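Long-range contacts in Thiol:disulfide interchange protein (PDB 6DXN), which probably acts as a periplasmic thiol:disulfide oxidoreductase of the DsbA type, a member of the thioredoxin family: residues L25-F31 with K58-V64; T75-A79 with L136-D141; Y6-F12 with N182-L187; H16-K20 with L143-M147. All coordinates share one frame; numbering follows the deposited sequence.

Contact 1 of 4, residues L25-F31 with K58-V64; sequences LVEFFSF and KLEKYHV
Phe29 is sandwiched by two residues of the neighbouring strand, Lys61 over one ring face and His63 over the other. The lysine chain crosses the ring at about a right angle, with CE of Lys61 4.1 Å from the centroid of the Phe29 ring in a CH-pi contact, and NZ continues over the same face as a cation-pi partner. From the far side His63 presents its CD2 edge, making a T-shaped pair with the ring planes 69° apart. With chi1 at 79°, Phe29 holds CG between its own N and carbonyl carbon, swinging the ring back over strand 60-63. In the plane of the His63 ring, NE2 accepts the backbone N of Phe31 at 3.0 Å. The two strands are parallel neighbours in the sheet of the thioredoxin fold, joined by a beta-alpha-beta crossover whose first helix, 34-41, begins within the CxxC pattern of Cys33 and Cys36, the predicted redox pair, which is not disulfide-bonded here. Their backbones zip together alternately: Glu27 N donates to Glu60 O at 2.9 Å, and Tyr62 N to Glu27 O at 3.1 Å. Glu27 and Lys61 lie side by side on the Phe29 face, but their salt bridge is long, 3.6 Å between OE1 of Glu27 and NZ of Lys61, while Asp46 and Glu91 also pair with this buried amine. A water joins OE2 of Glu27 to the same NZ. On the opposite face of the sheet, CG2 of Val26 stands over one face of the Tyr62 ring, 3.6 Å from its CG, and Phe28 brings CE1 to the edge of that ring.

Contact 2 of 4, residues T75-A79 with L136-D141; sequences TEAWA and LIARQD
Helix 75-79 crosses helix 136-141 with an angle of 127° between their directions and axes 9.3 Å apart at closest approach, bringing Ala79 opposite Leu136 and Glu76 opposite Ile137. Ala79 points at the partner helix, and its CB lies 3.6 Å from CG1 of Ile137, while CD2 of Leu136 comes beside the same alanine. Ile137 crosses Glu76 obliquely, its CD1 3.8 Å from both CA and CG of Glu76. With chi1 of -66°, CG1 of Ile137 is anti to the carbonyl carbon, and this branch carries CD1 across to Glu76, whose carboxylate goes on to Gln128. Both helices belong to the all-helical insertion that DsbA proteins carry in the thioredoxin fold, here between strands 60-63 and 154-157. Toward the sheet a methyl meets an amide: Thr75 and Gln140 approach from opposite directions, and CG2 of Thr75 touches NE2 of Gln140, 3.6 Å away. That amide is held from two sides: NE2 of Gln140 donates to Leu136 O at 2.9 Å, approaching from above the carbonyl plane and from the face opposite to Gln140 N, which uses the same acceptor, and OE1 accepts the backbone N of His63. OE1 of Gln140 also lies in the plane of the Trp78 ring at its edge, 3.5 Å from CD1. The polar ends on helix 75-79 find partners outside the pair: Trp78 NE1 bonds to the carbonyl of Lys61, and OG1 of Thr75 bonds to Ser65, His63 ND1 and Gly71 O.

Contact 3 of 4, residues Y6-F12 with N182-L187; sequences YQAGKNF and NLVLFL
The irregular N-terminal run 6-12 lies against one side of helix 182-187, with Tyr6 CA 6.8 Å from Leu183 CA. This joins the lead-in to strand 12-14 with the C-terminal helix 173-188, which packs on the sheet of the thioredoxin fold through Leu183, Val184 and Leu187. Tyr6 lays its ring over the helix: Leu183 CA sits above one face, and CD1 of Leu183 meets CG of Tyr6 at 3.5 Å. The edge of the Tyr6 ring, at CD2, meets the face of Phe186 in a T-shaped pair, planes at 76°, while CB of Tyr6 also lies over that face. Because chi1 of Phe186 is 172°, its CG is anti to the backbone N and the ring reaches out along Tyr6, so that CZ of Phe186 comes 3.3 Å from Tyr6 O. The hydroxyl of Tyr6 rests on CB of Asn182 and is hydrogen-bonded to Asp179. Within the loop, OD1 of Asn11 accepts Gln7 N on a lone pair at 3.0 Å. One helical position after Phe186, CD2 of Leu187 stands over the centre of the Phe12 ring, 3.8 Å from its centroid.

Contact 4 of 4, residues H16-K20 with L143-M147; sequences HSTVK and LVEKM
An ST turn in the connection between strands 12-14 and 25-29 lies against the C-terminal part of helix 131-146, the long helix that leads from the helical insertion of DsbA back to the thioredoxin fold. In the turn, OG of Ser17 accepts Val19 N at 3.1 Å, and the CB atoms of both residues point toward the helix. The main touch is between aliphatic parts: CG2 of Val19 presses on CB of Lys146 at 3.4 Å, tighter than usual for two carbons, and meets CG of Lys146 less closely. Beyond it, CD1 of Leu143 reaches the same methyl of Val19, 4.3 Å away. Lys146 starts toward the loop and then turns off, bent at chi2 (-58°) and again at chi4, so that its methylenes face the loop while the amine leads away. Thr18 crosses the lysine chain obliquely, its CG2 3.9 Å from CD of Lys146. The bent chain ends at Glu145, where NZ of Lys146 meets OE1 in a salt bridge of 2.7 Å, nearly along the C-O axis of the carboxylate; NZ is also bonded to OD1 of Asn142. Leu143 and Met147, the latter present as selenomethionine, turn inward onto Pro23 and Phe28, linking this edge to the sheet. Near the serine, CG of Met147 lies 4.4 Å from OG of Ser17.

Overall arrangement
Contact 1 is the core, its centre about 2 Å from that of the chain, and it relies on backbone bonds between strands plus aromatic and charged side chains. Contact 2 borders it, centres about 10 Å apart, and polar groups of its helices fasten the helical insertion to strand 60-63, while its helices meet through aliphatic groups and a glutamine amide. Contact 4 uses the same helix 131-146 further on; it is smaller and nearer the surface, yet its Leu143 packs on Tyr62 of contact 1. Contact 3 is buried but peripheral, aromatic-rich, and lies across the chain's centre from contact 2, touching contact 1 through Val184 and Leu25.

Contact 1 of 4, residues L25-F31 with K58-V64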
# COMPACT_ATOMS: atom_id res chain seq x y z
N LEU A 25 3.73 5.47 -8.42
CA LEU A 25 4.02 4.21 -7.75
C LEU A 25 2.97 3.97 -6.66
O LEU A 25 2.83 4.77 -5.72
CB LEU A 25 5.43 4.26 -7.16
CG LEU A 25 5.88 2.99 -6.44
CD1 LEU A 25 6.02 1.84 -7.41
CD2 LEU A 25 7.19 3.23 -5.70
N VAL A 26 2.25 2.85 -6.78
CA VAL A 26 1.22 2.52 -5.82
C VAL A 26 1.27 1.01 -5.55
O VAL A 26 1.51 0.20 -6.47
CB VAL A 26 -0.17 3.00 -6.29
CG1 VAL A 26 -0.61 2.34 -7.59
CG2 VAL A 26 -1.24 2.80 -5.22
N GLU A 27 1.10 0.67 -4.27
CA GLU A 27 1.02 -0.69 -3.76
C GLU A 27 -0.39 -0.87 -3.19
O GLU A 27 -0.74 -0.21 -2.21
CB GLU A 27 2.08 -0.95 -2.67
CG GLU A 27 1.92 -2.26 -1.91
CD GLU A 27 2.86 -2.44 -0.73
OE1 GLU A 27 3.54 -1.45 -0.36
OE2 GLU A 27 2.93 -3.55 -0.17
N PHE A 28 -1.19 -1.71 -3.84
CA PHE A 28 -2.51 -2.00 -3.32
C PHE A 28 -2.32 -3.06 -2.23
O PHE A 28 -1.60 -4.03 -2.42
CB PHE A 28 -3.48 -2.41 -4.43
CG PHE A 28 -3.85 -1.30 -5.40
CD1 PHE A 28 -4.83 -0.38 -5.08
CD2 PHE A 28 -3.24 -1.21 -6.64
CE1 PHE A 28 -5.18 0.63 -5.96
CE2 PHE A 28 -3.59 -0.20 -7.52
CZ PHE A 28 -4.55 0.71 -7.18
N PHE A 29 -2.94 -2.84 -1.07
CA PHE A 29 -2.74 -3.76 0.02
C PHE A 29 -4.01 -3.87 0.87
O PHE A 29 -4.96 -3.10 0.71
CB PHE A 29 -1.56 -3.29 0.88
CG PHE A 29 -1.90 -2.18 1.84
CD1 PHE A 29 -2.00 -0.87 1.41
CD2 PHE A 29 -2.13 -2.46 3.17
CE1 PHE A 29 -2.33 0.14 2.30
CE2 PHE A 29 -2.45 -1.45 4.06
CZ PHE A 29 -2.55 -0.15 3.62
N SER A 30 -3.99 -4.84 1.78
CA SER A 30 -5.05 -5.06 2.72
C SER A 30 -4.42 -5.39 4.07
O SER A 30 -3.47 -6.19 4.14
CB SER A 30 -5.98 -6.15 2.26
OG SER A 30 -6.94 -6.43 3.26
N PHE A 31 -4.93 -4.77 5.13
CA PHE A 31 -4.40 -5.05 6.43
C PHE A 31 -4.70 -6.50 6.84
O PHE A 31 -4.16 -6.95 7.82
CB PHE A 31 -4.92 -4.06 7.47
CG PHE A 31 -4.28 -2.70 7.44
CD1 PHE A 31 -3.01 -2.52 7.96
CD2 PHE A 31 -4.95 -1.59 6.94
CE1 PHE A 31 -2.42 -1.26 7.97
CE2 PHE A 31 -4.36 -0.34 6.95
CZ PHE A 31 -3.09 -0.18 7.44
N LYS A 58 7.00 9.26 -3.72
CA LYS A 58 6.82 8.33 -2.62
C LYS A 58 6.13 7.06 -3.12
O LYS A 58 5.56 7.01 -4.21
CB LYS A 58 5.90 8.87 -1.53
CG LYS A 58 6.15 10.30 -1.05
CD LYS A 58 5.47 10.61 0.27
CE LYS A 58 4.04 10.10 0.38
NZ LYS A 58 3.17 10.60 -0.71
N LEU A 59 6.21 6.04 -2.27
CA LEU A 59 5.47 4.83 -2.46
C LEU A 59 4.08 5.13 -1.90
O LEU A 59 3.95 5.38 -0.70
CB LEU A 59 6.15 3.69 -1.68
CG LEU A 59 5.33 2.40 -1.56
CD1 LEU A 59 5.06 1.79 -2.93
CD2 LEU A 59 6.03 1.40 -0.66
N GLU A 60 3.07 5.17 -2.77
CA GLU A 60 1.71 5.41 -2.29
C GLU A 60 1.08 4.05 -1.96
O GLU A 60 1.18 3.10 -2.72
CB GLU A 60 0.90 6.22 -3.29
CG GLU A 60 1.29 7.69 -3.32
CD GLU A 60 0.36 8.59 -4.12
OE1 GLU A 60 -0.42 8.06 -4.93
OE2 GLU A 60 0.39 9.81 -3.89
N LYS A 61 0.48 3.97 -0.78
CA LYS A 61 -0.16 2.74 -0.38
C LYS A 61 -1.67 2.99 -0.35
O LYS A 61 -2.15 3.86 0.37
CB LYS A 61 0.42 2.24 0.95
CG LYS A 61 1.87 1.82 0.86
CD LYS A 61 2.37 0.97 2.00
CE LYS A 61 1.72 -0.40 2.02
NZ LYS A 61 2.32 -1.25 3.07
N TYR A 62 -2.38 2.23 -1.17
CA TYR A 62 -3.83 2.31 -1.30
C TYR A 62 -4.45 1.05 -0.69
O TYR A 62 -4.16 -0.07 -1.12
CB TYR A 62 -4.17 2.54 -2.77
CG TYR A 62 -3.99 3.95 -3.27
CD1 TYR A 62 -3.18 4.87 -2.61
CD2 TYR A 62 -4.51 4.33 -4.49
CE1 TYR A 62 -3.01 6.16 -3.09
CE2 TYR A 62 -4.33 5.61 -4.98
CZ TYR A 62 -3.58 6.52 -4.29
OH TYR A 62 -3.41 7.78 -4.81
N HIS A 63 -5.30 1.25 0.32
CA HIS A 63 -5.96 0.14 0.99
C HIS A 63 -7.17 -0.33 0.17
O HIS A 63 -7.87 0.47 -0.40
CB HIS A 63 -6.31 0.54 2.43
CG HIS A 63 -6.69 -0.65 3.24
ND1 HIS A 63 -8.00 -0.93 3.55
CD2 HIS A 63 -5.95 -1.69 3.70
CE1 HIS A 63 -8.04 -2.07 4.22
NE2 HIS A 63 -6.81 -2.55 4.30
N VAL A 64 -7.39 -1.66 0.13
CA VAL A 64 -8.49 -2.31 -0.63
C VAL A 64 -9.72 -2.46 0.28
O VAL A 64 -9.76 -3.34 1.16
CB VAL A 64 -8.03 -3.67 -1.19
CG1 VAL A 64 -9.16 -4.44 -1.85
CG2 VAL A 64 -6.86 -3.51 -2.16
O HOH W 1 3.26 7.38 -6.26
O HOH W 2 1.53 -4.22 2.24
O HOH W 3 -9.44 -4.70 3.35

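Contact 2 of 4, residues T75-A79 with L136-D141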
# COMPACT_ATOMS: atom_id res chain seq x y z
N THR A 75 -9.87 1.52 5.18
CA THR A 75 -9.49 2.47 4.11
C THR A 75 -9.64 3.89 4.66
O THR A 75 -8.88 4.78 4.32
CB THR A 75 -10.30 2.25 2.82
OG1 THR A 75 -10.09 0.90 2.41
CG2 THR A 75 -9.91 3.18 1.70
N GLU A 76 -10.61 4.06 5.56
CA GLU A 76 -10.85 5.32 6.20
C GLU A 76 -9.74 5.59 7.22
O GLU A 76 -9.21 6.70 7.30
CB GLU A 76 -12.23 5.32 6.86
CG GLU A 76 -12.55 6.60 7.60
CD GLU A 76 -13.93 6.58 8.24
OE1 GLU A 76 -14.19 5.67 9.05
OE2 GLU A 76 -14.74 7.46 7.90
N ALA A 77 -9.40 4.55 8.00
CA ALA A 77 -8.37 4.70 9.03
C ALA A 77 -7.02 5.04 8.38
O ALA A 77 -6.26 5.86 8.91
CB ALA A 77 -8.29 3.45 9.85
N TRP A 78 -6.75 4.45 7.21
CA TRP A 78 -5.46 4.71 6.53
C TRP A 78 -5.42 6.17 6.04
O TRP A 78 -4.40 6.86 6.16
CB TRP A 78 -5.24 3.66 5.44
CG TRP A 78 -3.88 3.65 4.81
CD1 TRP A 78 -3.60 3.77 3.48
CD2 TRP A 78 -2.61 3.54 5.48
NE1 TRP A 78 -2.25 3.72 3.28
CE2 TRP A 78 -1.62 3.58 4.49
CE3 TRP A 78 -2.22 3.39 6.82
CZ2 TRP A 78 -0.26 3.49 4.78
CZ3 TRP A 78 -0.87 3.33 7.12
CH2 TRP A 78 0.09 3.37 6.11
N ALA A 79 -6.56 6.64 5.52
CA ALA A 79 -6.70 8.01 5.01
C ALA A 79 -6.51 9.01 6.15
O ALA A 79 -5.79 10.01 5.99
CB ALA A 79 -8.04 8.16 4.34
N LEU A 136 -9.33 11.10 -0.37
CA LEU A 136 -8.33 10.03 -0.43
C LEU A 136 -9.02 8.66 -0.36
O LEU A 136 -8.60 7.72 -1.01
CB LEU A 136 -7.33 10.22 0.71
CG LEU A 136 -6.10 9.31 0.69
CD1 LEU A 136 -5.34 9.44 -0.63
CD2 LEU A 136 -5.17 9.63 1.85
N ILE A 137 -10.09 8.56 0.43
CA ILE A 137 -10.88 7.32 0.54
C ILE A 137 -11.47 7.00 -0.84
O ILE A 137 -11.43 5.87 -1.29
CB ILE A 137 -11.97 7.46 1.63
CG1 ILE A 137 -11.35 7.61 3.03
CG2 ILE A 137 -12.95 6.30 1.58
CD1 ILE A 137 -12.33 8.06 4.08
N ALA A 138 -12.01 8.03 -1.51
CA ALA A 138 -12.64 7.80 -2.82
C ALA A 138 -11.58 7.45 -3.87
O ALA A 138 -11.82 6.58 -4.72
CB ALA A 138 -13.46 9.00 -3.22
N ARG A 139 -10.41 8.09 -3.78
CA ARG A 139 -9.27 7.84 -4.70
C ARG A 139 -8.86 6.36 -4.62
O ARG A 139 -8.65 5.70 -5.65
CB ARG A 139 -8.10 8.75 -4.32
CG ARG A 139 -6.80 8.51 -5.09
CD ARG A 139 -6.87 8.87 -6.56
NE ARG A 139 -5.55 8.89 -7.20
CZ ARG A 139 -5.33 9.21 -8.47
NH1 ARG A 139 -6.35 9.50 -9.27
NH2 ARG A 139 -4.10 9.24 -8.95
N GLN A 140 -8.70 5.87 -3.39
CA GLN A 140 -8.29 4.49 -3.12
C GLN A 140 -9.29 3.50 -3.74
O GLN A 140 -8.88 2.59 -4.45
CB GLN A 140 -8.13 4.31 -1.60
CG GLN A 140 -6.81 4.88 -1.07
CD GLN A 140 -6.77 4.96 0.43
OE1 GLN A 140 -6.06 4.21 1.10
NE2 GLN A 140 -7.56 5.86 0.99
N ASP A 141 -10.59 3.69 -3.48
CA ASP A 141 -11.65 2.80 -3.99
C ASP A 141 -11.75 2.88 -5.52
O ASP A 141 -11.90 1.87 -6.21
CB ASP A 141 -13.00 3.13 -3.35
CG ASP A 141 -13.08 2.90 -1.84
OD1 ASP A 141 -12.27 2.09 -1.32
OD2 ASP A 141 -13.95 3.53 -1.20

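Contact 3 of 4, residues Y6-F12 with N182-L187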
# COMPACT_ATOMS: atom_id res chain seq x y z
N TYR A 6 15.14 -6.73 -16.66
CA TYR A 6 13.79 -7.26 -16.35
C TYR A 6 12.95 -7.34 -17.63
O TYR A 6 12.84 -6.37 -18.39
CB TYR A 6 13.13 -6.44 -15.24
CG TYR A 6 13.93 -6.41 -13.97
CD1 TYR A 6 13.98 -7.50 -13.13
CD2 TYR A 6 14.67 -5.28 -13.61
CE1 TYR A 6 14.72 -7.49 -11.96
CE2 TYR A 6 15.42 -5.25 -12.45
CZ TYR A 6 15.44 -6.36 -11.62
OH TYR A 6 16.17 -6.34 -10.48
N GLN A 7 12.33 -8.51 -17.82
CA GLN A 7 11.60 -8.85 -19.03
C GLN A 7 10.08 -8.76 -18.83
O GLN A 7 9.55 -9.22 -17.81
CB GLN A 7 11.98 -10.27 -19.44
CG GLN A 7 13.46 -10.41 -19.80
CD GLN A 7 13.77 -9.78 -21.13
OE1 GLN A 7 13.16 -10.10 -22.15
NE2 GLN A 7 14.76 -8.89 -21.14
N ALA A 8 9.40 -8.15 -19.81
CA ALA A 8 7.95 -8.09 -19.82
C ALA A 8 7.44 -9.53 -19.96
O ALA A 8 7.99 -10.32 -20.74
CB ALA A 8 7.46 -7.23 -20.96
N GLY A 9 6.38 -9.86 -19.21
CA GLY A 9 5.79 -11.18 -19.20
C GLY A 9 6.27 -11.99 -18.01
O GLY A 9 5.47 -12.60 -17.30
N LYS A 10 7.59 -11.96 -17.79
CA LYS A 10 8.24 -12.68 -16.69
C LYS A 10 8.16 -11.89 -15.38
O LYS A 10 7.65 -12.39 -14.38
CB LYS A 10 9.71 -12.93 -17.03
CG LYS A 10 10.55 -13.63 -15.96
CD LYS A 10 12.03 -13.60 -16.28
CE LYS A 10 12.91 -14.26 -15.24
NZ LYS A 10 12.71 -15.72 -15.17
N ASN A 11 8.66 -10.64 -15.42
CA ASN A 11 8.81 -9.77 -14.25
C ASN A 11 7.65 -8.78 -14.10
O ASN A 11 7.44 -8.25 -13.01
CB ASN A 11 10.14 -9.02 -14.32
CG ASN A 11 11.34 -9.93 -14.26
OD1 ASN A 11 12.15 -9.97 -15.19
ND2 ASN A 11 11.44 -10.71 -13.19
N PHE A 12 6.90 -8.54 -15.18
CA PHE A 12 5.82 -7.56 -15.11
C PHE A 12 4.94 -7.67 -16.36
O PHE A 12 5.39 -8.14 -17.40
CB PHE A 12 6.40 -6.15 -14.99
CG PHE A 12 7.30 -5.76 -16.14
CD1 PHE A 12 8.66 -6.02 -16.09
CD2 PHE A 12 6.78 -5.18 -17.29
CE1 PHE A 12 9.48 -5.69 -17.16
CE2 PHE A 12 7.60 -4.86 -18.35
CZ PHE A 12 8.95 -5.11 -18.28
N ASN A 182 14.86 -2.75 -7.23
CA ASN A 182 15.59 -2.63 -8.50
C ASN A 182 14.59 -2.66 -9.66
O ASN A 182 14.65 -1.80 -10.54
CB ASN A 182 16.67 -3.71 -8.62
CG ASN A 182 17.89 -3.44 -7.78
OD1 ASN A 182 18.14 -2.30 -7.38
ND2 ASN A 182 18.68 -4.46 -7.52
N LEU A 183 13.66 -3.63 -9.64
CA LEU A 183 12.62 -3.76 -10.68
C LEU A 183 11.75 -2.50 -10.71
O LEU A 183 11.46 -1.98 -11.80
CB LEU A 183 11.76 -5.00 -10.42
CG LEU A 183 10.54 -5.15 -11.32
CD1 LEU A 183 10.92 -5.18 -12.79
CD2 LEU A 183 9.75 -6.41 -10.97
N VAL A 184 11.33 -2.01 -9.53
CA VAL A 184 10.52 -0.79 -9.48
C VAL A 184 11.25 0.34 -10.22
O VAL A 184 10.68 1.01 -11.08
CB VAL A 184 10.16 -0.39 -8.03
CG1 VAL A 184 9.79 1.09 -7.90
CG2 VAL A 184 9.05 -1.25 -7.47
N LEU A 185 12.54 0.52 -9.89
CA LEU A 185 13.32 1.59 -10.51
C LEU A 185 13.40 1.39 -12.03
O LEU A 185 13.24 2.36 -12.78
CB LEU A 185 14.71 1.64 -9.88
CG LEU A 185 14.79 2.28 -8.50
CD1 LEU A 185 16.22 2.31 -8.01
CD2 LEU A 185 14.20 3.68 -8.52
N PHE A 186 13.64 0.15 -12.45
CA PHE A 186 13.73 -0.24 -13.86
C PHE A 186 12.44 0.17 -14.59
O PHE A 186 12.47 0.54 -15.76
CB PHE A 186 13.97 -1.74 -14.00
CG PHE A 186 13.89 -2.28 -15.41
CD1 PHE A 186 12.68 -2.65 -15.97
CD2 PHE A 186 15.04 -2.42 -16.18
CE1 PHE A 186 12.61 -3.14 -17.27
CE2 PHE A 186 14.97 -2.92 -17.47
CZ PHE A 186 13.76 -3.27 -18.02
N LEU A 187 11.31 0.13 -13.88
CA LEU A 187 10.03 0.47 -14.49
C LEU A 187 9.81 1.99 -14.50
O LEU A 187 9.23 2.50 -15.45
CB LEU A 187 8.91 -0.26 -13.76
CG LEU A 187 8.85 -1.77 -14.03
CD1 LEU A 187 7.75 -2.42 -13.21
CD2 LEU A 187 8.65 -2.05 -15.51

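Contact 4 of 4, residues H16-K20 with L143-M147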
# COMPACT_ATOMS: atom_id res chain seq x y z
N HIS A 16 -3.49 -1.84 -18.95
CA HIS A 16 -4.12 -0.72 -19.64
C HIS A 16 -5.17 -0.09 -18.73
O HIS A 16 -6.17 -0.71 -18.40
CB HIS A 16 -4.76 -1.17 -20.96
CG HIS A 16 -5.43 -0.05 -21.69
ND1 HIS A 16 -6.76 0.28 -21.49
CD2 HIS A 16 -4.96 0.84 -22.59
CE1 HIS A 16 -7.08 1.31 -22.24
NE2 HIS A 16 -5.99 1.67 -22.94
N SER A 17 -4.91 1.16 -18.32
CA SER A 17 -5.81 1.92 -17.46
C SER A 17 -6.34 3.13 -18.23
O SER A 17 -5.75 3.55 -19.23
CB SER A 17 -5.11 2.33 -16.19
OG SER A 17 -5.99 3.08 -15.35
N THR A 18 -7.46 3.68 -17.74
CA THR A 18 -8.09 4.85 -18.33
C THR A 18 -7.80 6.07 -17.44
O THR A 18 -8.02 7.21 -17.84
CB THR A 18 -9.60 4.61 -18.54
OG1 THR A 18 -10.10 5.69 -19.31
CG2 THR A 18 -10.38 4.49 -17.24
N VAL A 19 -7.30 5.79 -16.22
CA VAL A 19 -6.96 6.82 -15.23
C VAL A 19 -6.06 7.88 -15.88
O VAL A 19 -5.02 7.56 -16.45
CB VAL A 19 -6.29 6.18 -13.99
CG1 VAL A 19 -5.80 7.23 -13.00
CG2 VAL A 19 -7.21 5.19 -13.30
N LYS A 20 -6.48 9.14 -15.77
CA LYS A 20 -5.77 10.26 -16.37
C LYS A 20 -4.42 10.46 -15.66
O LYS A 20 -3.38 10.46 -16.31
CB LYS A 20 -6.64 11.51 -16.33
CG LYS A 20 -6.14 12.69 -17.15
CD LYS A 20 -7.08 13.88 -17.11
CE LYS A 20 -6.64 15.04 -17.99
NZ LYS A 20 -6.63 14.68 -19.43
N LEU A 143 -9.45 3.71 -7.78
CA LEU A 143 -8.30 3.12 -8.49
C LEU A 143 -8.29 1.59 -8.40
O LEU A 143 -7.83 0.93 -9.33
CB LEU A 143 -6.99 3.75 -8.00
CG LEU A 143 -6.52 4.97 -8.80
CD1 LEU A 143 -7.64 5.96 -9.05
CD2 LEU A 143 -5.35 5.65 -8.12
N VAL A 144 -8.81 1.03 -7.30
CA VAL A 144 -8.88 -0.44 -7.21
C VAL A 144 -9.75 -0.95 -8.37
O VAL A 144 -9.45 -1.99 -8.97
CB VAL A 144 -9.39 -0.91 -5.83
CG1 VAL A 144 -9.87 -2.35 -5.84
CG2 VAL A 144 -8.34 -0.70 -4.75
N GLU A 145 -10.80 -0.18 -8.70
CA GLU A 145 -11.69 -0.52 -9.81
C GLU A 145 -10.98 -0.22 -11.15
O GLU A 145 -10.76 -1.13 -11.95
CB GLU A 145 -13.02 0.21 -9.64
CG GLU A 145 -14.02 -0.01 -10.76
CD GLU A 145 -13.92 0.96 -11.93
OE1 GLU A 145 -13.88 2.19 -11.68
OE2 GLU A 145 -13.88 0.50 -13.08
N LYS A 146 -10.60 1.04 -11.37
CA LYS A 146 -9.99 1.45 -12.67
C LYS A 146 -8.76 0.59 -13.01
O LYS A 146 -8.64 0.11 -14.14
CB LYS A 146 -9.65 2.94 -12.66
CG LYS A 146 -10.86 3.88 -12.60
CD LYS A 146 -11.84 3.69 -13.74
CE LYS A 146 -12.94 4.74 -13.76
NZ LYS A 146 -13.72 4.73 -12.50
N MSE A 147 -7.85 0.39 -12.04
CA MSE A 147 -6.63 -0.39 -12.28
C MSE A 147 -6.87 -1.90 -12.36
O MSE A 147 -5.97 -2.65 -12.74
CB MSE A 147 -5.58 -0.03 -11.24
CG MSE A 147 -5.31 1.47 -11.29
SE MSE A 147 -3.41 1.87 -10.96
CE MSE A 147 -3.68 3.42 -9.80